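Local atomic coordinates of carbohydrate deacetylase Agd3 (PDB entry 6NWZ), a protein that is a zinc-binding carbohydrate esterase that probably removes N-acetyl groups from galactosaminogalactan and is required for Aspergillus fumigatus biofilm formation. Residues Ile328-Pro333 with Leu350-Pro355; Tyr358-Val362 with Ala412-Gln416; Ser387-Glu393 with Lys405-Asn410; Tyr400-Phe404 with Gln445-Asn450. All coordinates share one frame; numbering follows the deposited sequence.

In the fold
All four contacts lie in the deacetylase domain, clustered around helix 400-417 and the loop that reaches the zinc. Contact 3 joins that loop to the helix and carries His388 and His392, so it lies closest to the metal. The centres of contacts 1 and 3 are about 12 Å apart. Contacts 2, 3 and 4 share helix 400-417. Contact 1 is tied to contact 3 by Tyr330 OH to Thr391 OG1 and by Trp351 NE1 to Glu406 OE1, both 2.8 Å, and to contact 4 by Leu350 N to Asp402 OD2 (2.7 Å). The side chain of Trp413 in contact 2 lies about 13 Å from a bound zinc ion, and that of Trp447 in contact 4 about 12 Å.

Contact 1 of 4, residues Ile328-Pro333 with Leu350-Pro355; sequences IEYDSP and LWPSTP
Ile328 stands across the face of the Trp351 indole, at about a right angle to it, and this is the close-packed end of the contact. Its CG1 sits over the six-membered ring, 4.0 Å from the centroid and 28° off the normal, a CH-pi contact. CG2 comes down over the middle of the whole indole and also meets Pro352 CD at 3.6 Å. With CG1 set beside the backbone N (chi1 -59°), both branches of the isoleucine face the same ring, which a beta-branched residue does well. CD1 extends to Pro355 CG (3.9 Å). The prolines suit a pairing in which no hydrogen bond crosses. Further along, the packing is more open to solvent. Tyr330 CB lies 3.4 Å from Leu350 O, and Leu350 CD1 touches both Pro333 CD (3.6 Å) and Tyr330 CD1 (4.0 Å), while the exposed acids Glu329 and Asp331 add little more than backbone. Tyr330 OH is hydrogen-bonded to Thr391 OG1 of the zinc loop, and Trp351 NE1 donates to Glu406 OE1 on helix 400-417. Two irregular loop segments thus pack behind the zinc-binding loop of the deacetylase domain, the Tyr330 side chain about 6 Å from that of the zinc ligand His392.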
loop_
_atom_site.group_PDB
_atom_site.type_symbol
_atom_site.label_atom_id
_atom_site.label_comp_id
_atom_site.label_asym_id
_atom_site.label_seq_id
_atom_site.Cartn_x
_atom_site.Cartn_y
_atom_site.Cartn_z
ATOM N N ILE A 328 11.380 -35.512 0.024
ATOM C CA ILE A 328 10.596 -35.783 -1.176
ATOM C C ILE A 328 11.404 -35.376 -2.400
ATOM O O ILE A 328 11.931 -34.260 -2.469
ATOM C CB ILE A 328 9.251 -35.042 -1.124
ATOM C CG1 ILE A 328 8.454 -35.483 0.104
ATOM C CG2 ILE A 328 8.455 -35.293 -2.393
ATOM C CD1 ILE A 328 8.214 -36.971 0.159
ATOM N N GLU A 329 11.496 -36.277 -3.373
ATOM C CA GLU A 329 12.332 -36.065 -4.543
ATOM C C GLU A 329 11.573 -36.467 -5.798
ATOM O O GLU A 329 10.939 -37.524 -5.836
ATOM C CB GLU A 329 13.634 -36.863 -4.430
ATOM C CG GLU A 329 14.808 -36.219 -5.128
ATOM C CD GLU A 329 16.129 -36.569 -4.474
ATOM O OE1 GLU A 329 16.365 -37.765 -4.200
ATOM O OE2 GLU A 329 16.922 -35.638 -4.222
ATOM N N TYR A 330 11.648 -35.619 -6.822
ATOM C CA TYR A 330 10.953 -35.839 -8.086
ATOM C C TYR A 330 11.601 -34.956 -9.144
ATOM O O TYR A 330 12.397 -34.066 -8.834
ATOM C CB TYR A 330 9.456 -35.537 -7.963
ATOM C CG TYR A 330 9.173 -34.156 -7.416
ATOM C CD1 TYR A 330 9.095 -33.054 -8.258
ATOM C CD2 TYR A 330 9.002 -33.951 -6.052
ATOM C CE1 TYR A 330 8.849 -31.787 -7.758
ATOM C CE2 TYR A 330 8.756 -32.691 -5.544
ATOM C CZ TYR A 330 8.680 -31.612 -6.399
ATOM O OH TYR A 330 8.437 -30.358 -5.889
ATOM N N ASP A 331 11.248 -35.213 -10.402
ATOM C CA ASP A 331 11.704 -34.392 -11.517
ATOM C C ASP A 331 10.651 -33.341 -11.841
ATOM O O ASP A 331 9.469 -33.664 -12.003
ATOM C CB ASP A 331 11.995 -35.248 -12.749
ATOM C CG ASP A 331 13.277 -36.042 -12.617
ATOM O OD1 ASP A 331 13.256 -37.105 -11.961
ATOM O OD2 ASP A 331 14.306 -35.599 -13.166
ATOM N N SER A 332 11.080 -32.095 -11.935
ATOM C CA SER A 332 10.150 -31.006 -12.192
ATOM C C SER A 332 9.776 -30.973 -13.672
ATOM O O SER A 332 10.656 -31.079 -14.532
ATOM C CB SER A 332 10.762 -29.676 -11.774
ATOM O OG SER A 332 11.272 -29.754 -10.455
ATOM N N PRO A 333 8.498 -30.829 -14.004
ATOM C CA PRO A 333 8.106 -30.714 -15.406
ATOM C C PRO A 333 8.392 -29.318 -15.925
ATOM O O PRO A 333 8.521 -28.372 -15.133
ATOM C CB PRO A 333 6.599 -31.001 -15.371
ATOM C CG PRO A 333 6.177 -30.481 -14.036
ATOM C CD PRO A 333 7.337 -30.746 -13.098
ATOM N N LEU A 350 3.469 -36.444 -8.981
ATOM C CA LEU A 350 4.926 -36.454 -8.951
ATOM C C LEU A 350 5.501 -36.975 -7.644
ATOM O O LEU A 350 6.661 -37.399 -7.626
ATOM C CB LEU A 350 5.482 -35.044 -9.203
ATOM C CG LEU A 350 5.143 -34.383 -10.540
ATOM C CD1 LEU A 350 6.000 -33.147 -10.739
ATOM C CD2 LEU A 350 5.325 -35.354 -11.692
ATOM N N TRP A 351 4.726 -36.963 -6.565
ATOM C CA TRP A 351 5.244 -37.366 -5.267
ATOM C C TRP A 351 5.603 -38.850 -5.268
ATOM O O TRP A 351 4.927 -39.654 -5.919
ATOM C CB TRP A 351 4.216 -37.080 -4.172
ATOM C CG TRP A 351 4.314 -35.697 -3.598
ATOM C CD1 TRP A 351 4.207 -34.518 -4.276
ATOM C CD2 TRP A 351 4.531 -35.352 -2.225
ATOM N NE1 TRP A 351 4.353 -33.462 -3.412
ATOM C CE2 TRP A 351 4.551 -33.947 -2.146
ATOM C CE3 TRP A 351 4.714 -36.096 -1.056
ATOM C CZ2 TRP A 351 4.745 -33.271 -0.943
ATOM C CZ3 TRP A 351 4.906 -35.424 0.136
ATOM C CH2 TRP A 351 4.921 -34.025 0.184
ATOM N N PRO A 352 6.668 -39.241 -4.565
ATOM C CA PRO A 352 6.940 -40.669 -4.385
ATOM C C PRO A 352 5.774 -41.348 -3.688
ATOM O O PRO A 352 5.144 -40.781 -2.792
ATOM C CB PRO A 352 8.203 -40.688 -3.517
ATOM C CG PRO A 352 8.851 -39.373 -3.769
ATOM C CD PRO A 352 7.722 -38.401 -3.977
ATOM N N SER A 353 5.486 -42.574 -4.117
ATOM C CA SER A 353 4.363 -43.310 -3.559
ATOM C C SER A 353 4.608 -43.759 -2.125
ATOM O O SER A 353 3.640 -43.983 -1.390
ATOM C CB SER A 353 4.054 -44.517 -4.442
ATOM O OG SER A 353 5.236 -45.247 -4.717
ATOM N N THR A 354 5.878 -43.882 -1.701
ATOM C CA THR A 354 6.149 -44.484 -0.395
ATOM C C THR A 354 5.737 -43.574 0.759
ATOM O O THR A 354 4.916 -44.000 1.591
ATOM C CB THR A 354 7.616 -44.919 -0.311
ATOM N N PRO A 355 6.242 -42.323 0.882
ATOM C CA PRO A 355 5.810 -41.497 2.021
ATOM C C PRO A 355 4.406 -40.944 1.828
ATOM O O PRO A 355 4.206 -39.981 1.080
ATOM C CB PRO A 355 6.858 -40.372 2.075
ATOM C CG PRO A 355 7.937 -40.762 1.091
ATOM C CD PRO A 355 7.244 -41.611 0.069
#

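Contact 2 of 4, residues Tyr358-Val362 with Ala412-Gln416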
loop_
_atom_site.group_PDB
_atom_site.type_symbol
_atom_site.label_atom_id
_atom_site.label_comp_id
_atom_site.label_asym_id
_atom_site.label_seq_id
_atom_site.Cartn_x
_atom_site.Cartn_y
_atom_site.Cartn_z
ATOM N N TYR A 358 3.713 -37.326 6.590
ATOM C CA TYR A 358 4.931 -36.814 7.207
ATOM C C TYR A 358 5.369 -37.733 8.337
ATOM O O TYR A 358 4.638 -37.920 9.314
ATOM C CB TYR A 358 4.708 -35.395 7.731
ATOM C CG TYR A 358 5.972 -34.758 8.267
ATOM C CD1 TYR A 358 6.371 -34.957 9.581
ATOM C CD2 TYR A 358 6.776 -33.968 7.452
ATOM C CE1 TYR A 358 7.528 -34.388 10.072
ATOM C CE2 TYR A 358 7.937 -33.392 7.936
ATOM C CZ TYR A 358 8.309 -33.607 9.248
ATOM O OH TYR A 358 9.462 -33.040 9.743
ATOM N N ASP A 359 6.570 -38.309 8.202
ATOM C CA ASP A 359 7.030 -39.336 9.131
ATOM C C ASP A 359 8.502 -39.172 9.485
ATOM O O ASP A 359 9.189 -40.165 9.747
ATOM C CB ASP A 359 6.793 -40.736 8.561
ATOM C CG ASP A 359 7.363 -40.909 7.156
ATOM O OD1 ASP A 359 8.242 -40.117 6.747
ATOM O OD2 ASP A 359 6.918 -41.842 6.453
ATOM N N TRP A 360 9.005 -37.946 9.498
ATOM C CA TRP A 360 10.410 -37.722 9.801
ATOM C C TRP A 360 10.599 -37.420 11.282
ATOM O O TRP A 360 9.719 -36.861 11.943
ATOM C CB TRP A 360 10.976 -36.584 8.947
ATOM C CG TRP A 360 11.237 -36.992 7.526
ATOM C CD1 TRP A 360 12.340 -37.642 7.049
ATOM C CD2 TRP A 360 10.375 -36.785 6.397
ATOM N NE1 TRP A 360 12.219 -37.851 5.696
ATOM C CE2 TRP A 360 11.023 -37.334 5.271
ATOM C CE3 TRP A 360 9.120 -36.190 6.230
ATOM C CZ2 TRP A 360 10.458 -37.303 3.996
ATOM C CZ3 TRP A 360 8.561 -36.160 4.961
ATOM C CH2 TRP A 360 9.231 -36.715 3.862
ATOM N N THR A 361 11.762 -37.807 11.797
ATOM C CA THR A 361 12.073 -37.667 13.210
ATOM C C THR A 361 12.399 -36.221 13.562
ATOM O O THR A 361 12.893 -35.452 12.733
ATOM C CB THR A 361 13.260 -38.556 13.576
ATOM O OG1 THR A 361 13.055 -39.861 13.026
ATOM C CG2 THR A 361 13.412 -38.669 15.088
ATOM N N VAL A 362 12.108 -35.855 14.813
ATOM C CA VAL A 362 12.605 -34.589 15.345
ATOM C C VAL A 362 14.124 -34.548 15.270
ATOM O O VAL A 362 14.712 -33.539 14.863
ATOM C CB VAL A 362 12.101 -34.376 16.784
ATOM C CG1 VAL A 362 12.862 -33.243 17.447
ATOM C CG2 VAL A 362 10.614 -34.076 16.783
ATOM N N ALA A 412 2.359 -30.334 9.073
ATOM C CA ALA A 412 2.867 -31.236 10.101
ATOM C C ALA A 412 4.303 -30.892 10.468
ATOM O O ALA A 412 4.683 -30.961 11.642
ATOM C CB ALA A 412 2.767 -32.685 9.628
ATOM N N TRP A 413 5.109 -30.513 9.474
ATOM C CA TRP A 413 6.477 -30.092 9.749
ATOM C C TRP A 413 6.505 -28.826 10.598
ATOM O O TRP A 413 7.273 -28.738 11.564
ATOM C CB TRP A 413 7.230 -29.887 8.433
ATOM C CG TRP A 413 8.608 -29.329 8.610
ATOM C CD1 TRP A 413 9.737 -30.017 8.952
ATOM C CD2 TRP A 413 9.004 -27.962 8.451
ATOM N NE1 TRP A 413 10.813 -29.161 9.017
ATOM C CE2 TRP A 413 10.388 -27.894 8.713
ATOM C CE3 TRP A 413 8.323 -26.789 8.114
ATOM C CZ2 TRP A 413 11.101 -26.699 8.647
ATOM C CZ3 TRP A 413 9.034 -25.604 8.047
ATOM C CH2 TRP A 413 10.409 -25.568 8.314
ATOM N N LEU A 414 5.674 -27.837 10.257
ATOM C CA LEU A 414 5.599 -26.625 11.070
ATOM C C LEU A 414 5.147 -26.929 12.492
ATOM O O LEU A 414 5.533 -26.222 13.429
ATOM C CB LEU A 414 4.652 -25.612 10.426
ATOM C CG LEU A 414 5.167 -24.861 9.199
ATOM C CD1 LEU A 414 4.037 -24.109 8.507
ATOM C CD2 LEU A 414 6.270 -23.906 9.606
ATOM N N LYS A 415 4.329 -27.967 12.670
ATOM C CA LYS A 415 3.852 -28.322 14.001
ATOM C C LYS A 415 4.916 -29.087 14.781
ATOM O O LYS A 415 5.173 -28.783 15.951
ATOM C CB LYS A 415 2.561 -29.138 13.893
ATOM C CG LYS A 415 2.039 -29.680 15.222
ATOM C CD LYS A 415 0.687 -30.362 15.049
ATOM C CE LYS A 415 0.360 -31.269 16.228
ATOM N NZ LYS A 415 0.398 -30.539 17.522
ATOM N N GLN A 416 5.547 -30.079 14.144
ATOM C CA GLN A 416 6.582 -30.858 14.823
ATOM C C GLN A 416 7.764 -29.981 15.204
ATOM O O GLN A 416 8.310 -30.100 16.307
ATOM C CB GLN A 416 7.052 -32.011 13.930
ATOM C CG GLN A 416 8.331 -32.687 14.427
ATOM C CD GLN A 416 8.869 -33.745 13.476
ATOM O OE1 GLN A 416 9.324 -33.436 12.374
ATOM N NE2 GLN A 416 8.833 -35.000 13.908
#
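The Tyr358 ring lies between two tryptophans: one face is covered by the backbone N and CA of Trp413, and the opposite face by Trp360 CE3, 3.4 Å above the plane and towards the rim. Trp413 CB comes to 3.6 Å from Tyr358 CE2, but the two rings meet obliquely, their planes 60° apart. At the edge of the phenol, in its plane, lies Gln416 OE1, and the hydroxyl in turn lies at the rim of the Trp413 indole. Gln416 runs out from the helix fully extended, its first torsion trans (chi1 167°), which carries its amide across to the loop. Both ends of that amide are used. Tyr358 OH donates to OE1 at 2.7 Å, and NE2 donates to Trp360 O at 2.8 Å, nearly straight and in the amide plane. Trp360 O can only accept, so the amide NH2 must face it, which leaves OE1 for the hydroxyl. Ala412, small enough to let the loop come near, sets CB 3.8 Å from Tyr358 CB, and Val362 CG2 packs on Gln416 CG at 3.6 Å. The loop therefore lies along helix 400-417, with Tyr358 also touching Ile310 of helix 306-313 and Thr365 of helix 362-366, while Trp413 NE1 bonds to Asn309.

Contact 3 of 4, residues Ser387-Glu393 with Lys405-Asn410. With ZN (zinc ion), chain L.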
loop_
_atom_site.group_PDB
_atom_site.type_symbol
_atom_site.label_atom_id
_atom_site.label_comp_id
_atom_site.label_asym_id
_atom_site.label_seq_id
_atom_site.Cartn_x
_atom_site.Cartn_y
_atom_site.Cartn_z
ATOM N N SER A 387 3.439 -20.760 5.671
ATOM C CA SER A 387 3.812 -21.901 4.843
ATOM C C SER A 387 4.030 -21.487 3.393
ATOM O O SER A 387 3.277 -20.682 2.838
ATOM C CB SER A 387 2.739 -22.989 4.901
ATOM O OG SER A 387 3.041 -24.046 4.001
ATOM N N HIS A 388 5.057 -22.068 2.774
ATOM C CA HIS A 388 5.369 -21.868 1.363
ATOM C C HIS A 388 5.346 -23.201 0.613
ATOM O O HIS A 388 6.068 -23.383 -0.373
ATOM C CB HIS A 388 6.723 -21.172 1.216
ATOM C CG HIS A 388 6.962 -20.573 -0.136
ATOM N ND1 HIS A 388 6.025 -19.801 -0.789
ATOM C CD2 HIS A 388 8.045 -20.618 -0.949
ATOM C CE1 HIS A 388 6.516 -19.405 -1.951
ATOM N NE2 HIS A 388 7.741 -19.888 -2.071
ATOM N N THR A 389 4.502 -24.131 1.084
ATOM C CA THR A 389 4.403 -25.530 0.655
ATOM C C THR A 389 5.631 -26.345 1.046
ATOM O O THR A 389 6.692 -25.789 1.355
ATOM C CB THR A 389 4.158 -25.660 -0.852
ATOM O OG1 THR A 389 5.328 -25.260 -1.578
ATOM C CG2 THR A 389 2.973 -24.813 -1.269
ATOM N N PHE A 390 5.493 -27.671 1.037
ATOM C CA PHE A 390 6.543 -28.527 1.581
ATOM C C PHE A 390 7.736 -28.606 0.634
ATOM O O PHE A 390 8.861 -28.260 1.007
ATOM C CB PHE A 390 5.978 -29.919 1.881
ATOM C CG PHE A 390 6.914 -30.804 2.660
ATOM C CD1 PHE A 390 7.309 -30.465 3.943
ATOM C CD2 PHE A 390 7.388 -31.984 2.112
ATOM C CE1 PHE A 390 8.168 -31.284 4.660
ATOM C CE2 PHE A 390 8.246 -32.807 2.823
ATOM C CZ PHE A 390 8.636 -32.456 4.096
ATOM N N THR A 391 7.506 -29.036 -0.606
ATOM C CA THR A 391 8.587 -29.287 -1.551
ATOM C C THR A 391 8.754 -28.183 -2.584
ATOM O O THR A 391 9.641 -28.286 -3.438
ATOM C CB THR A 391 8.361 -30.621 -2.271
ATOM O OG1 THR A 391 7.389 -30.451 -3.309
ATOM C CG2 THR A 391 7.852 -31.656 -1.296
ATOM N N HIS A 392 7.924 -27.140 -2.531
ATOM C CA HIS A 392 7.939 -26.049 -3.508
ATOM C C HIS A 392 7.549 -26.534 -4.904
ATOM O O HIS A 392 7.985 -25.972 -5.912
ATOM C CB HIS A 392 9.298 -25.344 -3.540
ATOM C CG HIS A 392 9.275 -24.023 -4.240
ATOM N ND1 HIS A 392 9.149 -23.911 -5.608
ATOM C CD2 HIS A 392 9.355 -22.759 -3.762
ATOM C CE1 HIS A 392 9.153 -22.633 -5.944
ATOM N NE2 HIS A 392 9.277 -21.914 -4.842
ATOM N N GLU A 393 6.716 -27.571 -4.973
ATOM C CA GLU A 393 6.244 -28.073 -6.258
ATOM C C GLU A 393 5.331 -27.051 -6.923
ATOM O O GLU A 393 4.407 -26.525 -6.293
ATOM C CB GLU A 393 5.498 -29.397 -6.080
ATOM C CG GLU A 393 4.904 -29.954 -7.375
ATOM C CD GLU A 393 4.084 -31.214 -7.153
ATOM O OE1 GLU A 393 3.866 -31.583 -5.980
ATOM O OE2 GLU A 393 3.655 -31.836 -8.149
ATOM N N LYS A 405 -0.662 -33.083 -0.356
ATOM C CA LYS A 405 0.531 -33.374 0.425
ATOM C C LYS A 405 1.455 -32.164 0.523
ATOM O O LYS A 405 2.142 -31.998 1.537
ATOM C CB LYS A 405 1.264 -34.576 -0.174
ATOM C CG LYS A 405 0.460 -35.869 -0.089
ATOM C CD LYS A 405 1.291 -37.091 -0.437
ATOM C CE LYS A 405 1.482 -37.234 -1.939
ATOM N NZ LYS A 405 0.212 -37.524 -2.663
ATOM N N GLU A 406 1.472 -31.305 -0.501
ATOM C CA GLU A 406 2.277 -30.088 -0.430
ATOM C C GLU A 406 1.878 -29.227 0.762
ATOM O O GLU A 406 2.733 -28.605 1.403
ATOM C CB GLU A 406 2.142 -29.291 -1.728
ATOM C CG GLU A 406 2.892 -29.877 -2.908
ATOM C CD GLU A 406 4.393 -29.763 -2.754
ATOM O OE1 GLU A 406 5.096 -30.756 -3.043
ATOM O OE2 GLU A 406 4.866 -28.682 -2.340
ATOM N N ILE A 407 0.587 -29.180 1.075
ATOM C CA ILE A 407 0.087 -28.378 2.191
ATOM C C ILE A 407 0.190 -29.135 3.509
ATOM O O ILE A 407 0.752 -28.632 4.485
ATOM C CB ILE A 407 -1.366 -27.936 1.914
ATOM C CG1 ILE A 407 -1.454 -27.158 0.601
ATOM C CG2 ILE A 407 -1.903 -27.104 3.069
ATOM C CD1 ILE A 407 -0.615 -25.900 0.586
ATOM N N SER A 408 -0.344 -30.358 3.555
ATOM C CA SER A 408 -0.439 -31.079 4.821
ATOM C C SER A 408 0.934 -31.424 5.386
ATOM O O SER A 408 1.146 -31.341 6.603
ATOM C CB SER A 408 -1.280 -32.338 4.632
ATOM O OG SER A 408 -0.919 -33.008 3.437
ATOM N N PHE A 409 1.877 -31.827 4.531
ATOM C CA PHE A 409 3.211 -32.159 5.024
ATOM C C PHE A 409 3.876 -30.945 5.655
ATOM O O PHE A 409 4.476 -31.043 6.731
ATOM C CB PHE A 409 4.078 -32.707 3.890
ATOM C CG PHE A 409 3.935 -34.186 3.670
ATOM C CD1 PHE A 409 2.701 -34.746 3.381
ATOM C CD2 PHE A 409 5.045 -35.017 3.728
ATOM C CE1 PHE A 409 2.576 -36.107 3.168
ATOM C CE2 PHE A 409 4.925 -36.381 3.515
ATOM C CZ PHE A 409 3.690 -36.924 3.233
ATOM N N ASN A 410 3.781 -29.790 4.998
ATOM C CA ASN A 410 4.383 -28.589 5.553
ATOM C C ASN A 410 3.678 -28.154 6.832
ATOM O O ASN A 410 4.307 -27.553 7.709
ATOM C CB ASN A 410 4.363 -27.468 4.515
ATOM C CG ASN A 410 5.576 -26.568 4.606
ATOM O OD1 ASN A 410 6.700 -27.036 4.795
ATOM N ND2 ASN A 410 5.356 -25.265 4.476
HETATM ZN ZN ZN L . 9.211 -19.788 -3.743
#
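Glu406 reaches from the helix into the turn of the zinc loop. Its chain bends at CG (chi2 -70°), which brings the carboxylate to the backbone N-H groups of Thr391 and Glu393. There OE2 accepts Thr391 N at 3.2 Å on its syn side, 29° out of the carboxylate plane, and Glu393 N more weakly; OE1 receives Trp351 NE1. The carbonyl of Glu406 takes Phe390 N at 2.9 Å on a lone pair. The loop is the His-x-x-x-His element that, with Asp256, forms a zinc site like that of other metal-dependent polysaccharide deacetylases. His388 swings its ring away from its backbone N (chi1 -163°) and His392 does likewise, so that His388 NE2 lies 2.2 Å and His392 NE2 2.4 Å from one zinc ion. Phe390 points towards Phe409, whose CB presses on its face 3.6 Å above the plane, towards the rim of the ring. At the strand end, Asn410 ND2 gives a nearly straight bond of 2.7 Å to Ser387 OG, which also accepts Thr389 N, an ST turn; ND2 also bonds to His304 O, and Asn410 OD1 receives Gly306 N.

Contact 4 of 4, residues Tyr400-Phe404 with Gln445-Asn450; sequences YADVF and QAWWDN
Tyr400 opens the contact by laying one ring face over Ala446, whose CB is 4.2 Å from the ring centroid, a CH-pi contact. A trans first torsion (chi1 177°) sends the phenol over to the second helix; Asp449 lies at its edge, modelled so near the hydroxyl that the detail is doubtful. Val403 follows one turn on: CG1 rests on Ala446 CB at 3.7 Å and on the edge of Trp447, 3.5 Å from CD1. At Phe404 the backbones approach most closely, Phe404 CA to Ala446 CA 4.8 Å, an approach that the small side chain of Ala446 allows. The Phe404 ring has Asp449 CB at its edge and Asn450 ND2 over one face, 3.8 Å above the plane towards the rim. The helix segments cross at -44°, with axes 8.7 Å apart. Two amides bond within the second segment, Gln445 NE2 to Asp449 OD1 (2.7 Å) and Asn450 ND2 to Ala446 O (2.9 Å); Asn450 OD1 takes Gln411 NE2, and Trp447 NE1 goes to Gln395. With Ala446 CB touching Tyr400, Val403 and Phe404, the contact appears to rest mainly on apolar packing.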
loop_
_atom_site.group_PDB
_atom_site.type_symbol
_atom_site.label_atom_id
_atom_site.label_comp_id
_atom_site.label_asym_id
_atom_site.label_seq_id
_atom_site.Cartn_x
_atom_site.Cartn_y
_atom_site.Cartn_z
ATOM N N TYR A 400 -4.563 -32.971 -7.454
ATOM C CA TYR A 400 -5.047 -32.775 -6.093
ATOM C C TYR A 400 -4.182 -33.531 -5.091
ATOM O O TYR A 400 -3.840 -32.996 -4.028
ATOM C CB TYR A 400 -6.509 -33.217 -5.986
ATOM C CG TYR A 400 -7.092 -33.116 -4.589
ATOM C CD1 TYR A 400 -6.883 -34.121 -3.652
ATOM C CD2 TYR A 400 -7.854 -32.021 -4.210
ATOM C CE1 TYR A 400 -7.405 -34.034 -2.382
ATOM C CE2 TYR A 400 -8.388 -31.930 -2.936
ATOM C CZ TYR A 400 -8.158 -32.943 -2.027
ATOM O OH TYR A 400 -8.676 -32.875 -0.755
ATOM N N ALA A 401 -3.818 -34.776 -5.410
ATOM C CA ALA A 401 -3.031 -35.584 -4.483
ATOM C C ALA A 401 -1.676 -34.950 -4.199
ATOM O O ALA A 401 -1.201 -34.974 -3.057
ATOM C CB ALA A 401 -2.852 -36.996 -5.038
ATOM N N ASP A 402 -1.031 -34.387 -5.224
ATOM C CA ASP A 402 0.254 -33.729 -5.012
ATOM C C ASP A 402 0.093 -32.502 -4.125
ATOM O O ASP A 402 0.815 -32.337 -3.133
ATOM C CB ASP A 402 0.885 -33.341 -6.354
ATOM C CG ASP A 402 1.573 -34.508 -7.049
ATOM O OD1 ASP A 402 1.630 -35.616 -6.469
ATOM O OD2 ASP A 402 2.062 -34.312 -8.183
ATOM N N VAL A 403 -0.863 -31.634 -4.461
ATOM C CA VAL A 403 -1.003 -30.385 -3.724
ATOM C C VAL A 403 -1.491 -30.643 -2.305
ATOM O O VAL A 403 -1.098 -29.932 -1.372
ATOM C CB VAL A 403 -1.933 -29.423 -4.484
ATOM C CG1 VAL A 403 -1.995 -28.086 -3.772
ATOM C CG2 VAL A 403 -1.442 -29.243 -5.913
ATOM N N PHE A 404 -2.336 -31.660 -2.113
ATOM C CA PHE A 404 -2.802 -31.989 -0.767
ATOM C C PHE A 404 -1.632 -32.321 0.149
ATOM O O PHE A 404 -1.603 -31.899 1.311
ATOM C CB PHE A 404 -3.786 -33.157 -0.814
ATOM C CG PHE A 404 -4.484 -33.418 0.496
ATOM C CD1 PHE A 404 -3.861 -34.140 1.505
ATOM C CD2 PHE A 404 -5.764 -32.941 0.719
ATOM C CE1 PHE A 404 -4.499 -34.375 2.707
ATOM C CE2 PHE A 404 -6.406 -33.175 1.919
ATOM C CZ PHE A 404 -5.774 -33.892 2.913
ATOM N N GLN A 445 -8.671 -26.474 -4.215
ATOM C CA GLN A 445 -9.460 -27.329 -3.335
ATOM C C GLN A 445 -8.570 -28.056 -2.334
ATOM O O GLN A 445 -8.953 -28.238 -1.172
ATOM C CB GLN A 445 -10.270 -28.328 -4.163
ATOM C CG GLN A 445 -11.246 -29.173 -3.354
ATOM C CD GLN A 445 -12.445 -28.381 -2.867
ATOM O OE1 GLN A 445 -13.191 -27.807 -3.661
ATOM N NE2 GLN A 445 -12.633 -28.344 -1.553
ATOM N N ALA A 446 -7.379 -28.479 -2.765
ATOM C CA ALA A 446 -6.438 -29.097 -1.837
ATOM C C ALA A 446 -6.031 -28.122 -0.740
ATOM O O ALA A 446 -5.903 -28.511 0.427
ATOM C CB ALA A 446 -5.210 -29.607 -2.590
ATOM N N TRP A 447 -5.821 -26.849 -1.095
ATOM C CA TRP A 447 -5.606 -25.828 -0.074
ATOM C C TRP A 447 -6.798 -25.754 0.867
ATOM O O TRP A 447 -6.643 -25.777 2.092
ATOM C CB TRP A 447 -5.381 -24.450 -0.707
ATOM C CG TRP A 447 -4.276 -24.331 -1.710
ATOM C CD1 TRP A 447 -3.459 -25.323 -2.167
ATOM C CD2 TRP A 447 -3.871 -23.133 -2.388
ATOM N NE1 TRP A 447 -2.575 -24.820 -3.088
ATOM C CE2 TRP A 447 -2.805 -23.478 -3.241
ATOM C CE3 TRP A 447 -4.308 -21.805 -2.356
ATOM C CZ2 TRP A 447 -2.170 -22.542 -4.054
ATOM C CZ3 TRP A 447 -3.677 -20.879 -3.162
ATOM C CH2 TRP A 447 -2.621 -21.251 -4.000
ATOM N N TRP A 448 -8.004 -25.663 0.301
ATOM C CA TRP A 448 -9.195 -25.454 1.112
ATOM C C TRP A 448 -9.498 -26.657 1.992
ATOM O O TRP A 448 -10.038 -26.496 3.092
ATOM C CB TRP A 448 -10.390 -25.142 0.211
ATOM C CG TRP A 448 -11.611 -24.714 0.965
ATOM C CD1 TRP A 448 -12.485 -25.517 1.643
ATOM C CD2 TRP A 448 -12.097 -23.378 1.115
ATOM N NE1 TRP A 448 -13.480 -24.761 2.208
ATOM C CE2 TRP A 448 -13.266 -23.444 1.898
ATOM C CE3 TRP A 448 -11.656 -22.130 0.663
ATOM C CZ2 TRP A 448 -14.001 -22.310 2.239
ATOM C CZ3 TRP A 448 -12.384 -21.007 1.001
ATOM C CH2 TRP A 448 -13.546 -21.104 1.781
ATOM N N ASP A 449 -9.180 -27.866 1.525
ATOM C CA ASP A 449 -9.433 -29.048 2.339
ATOM C C ASP A 449 -8.531 -29.091 3.565
ATOM O O ASP A 449 -8.870 -29.754 4.550
ATOM C CB ASP A 449 -9.281 -30.306 1.486
ATOM C CG ASP A 449 -10.379 -30.433 0.437
ATOM O OD1 ASP A 449 -11.313 -29.600 0.445
ATOM O OD2 ASP A 449 -10.311 -31.365 -0.392
ATOM N N ASN A 450 -7.398 -28.396 3.529
ATOM C CA ASN A 450 -6.668 -28.054 4.735
ATOM C C ASN A 450 -7.096 -26.651 5.172
ATOM O O ASN A 450 -7.945 -26.016 4.545
ATOM C CB ASN A 450 -5.164 -28.170 4.495
ATOM C CG ASN A 450 -4.756 -29.564 4.039
ATOM O OD1 ASN A 450 -4.476 -30.443 4.856
ATOM N ND2 ASN A 450 -4.729 -29.775 2.727
#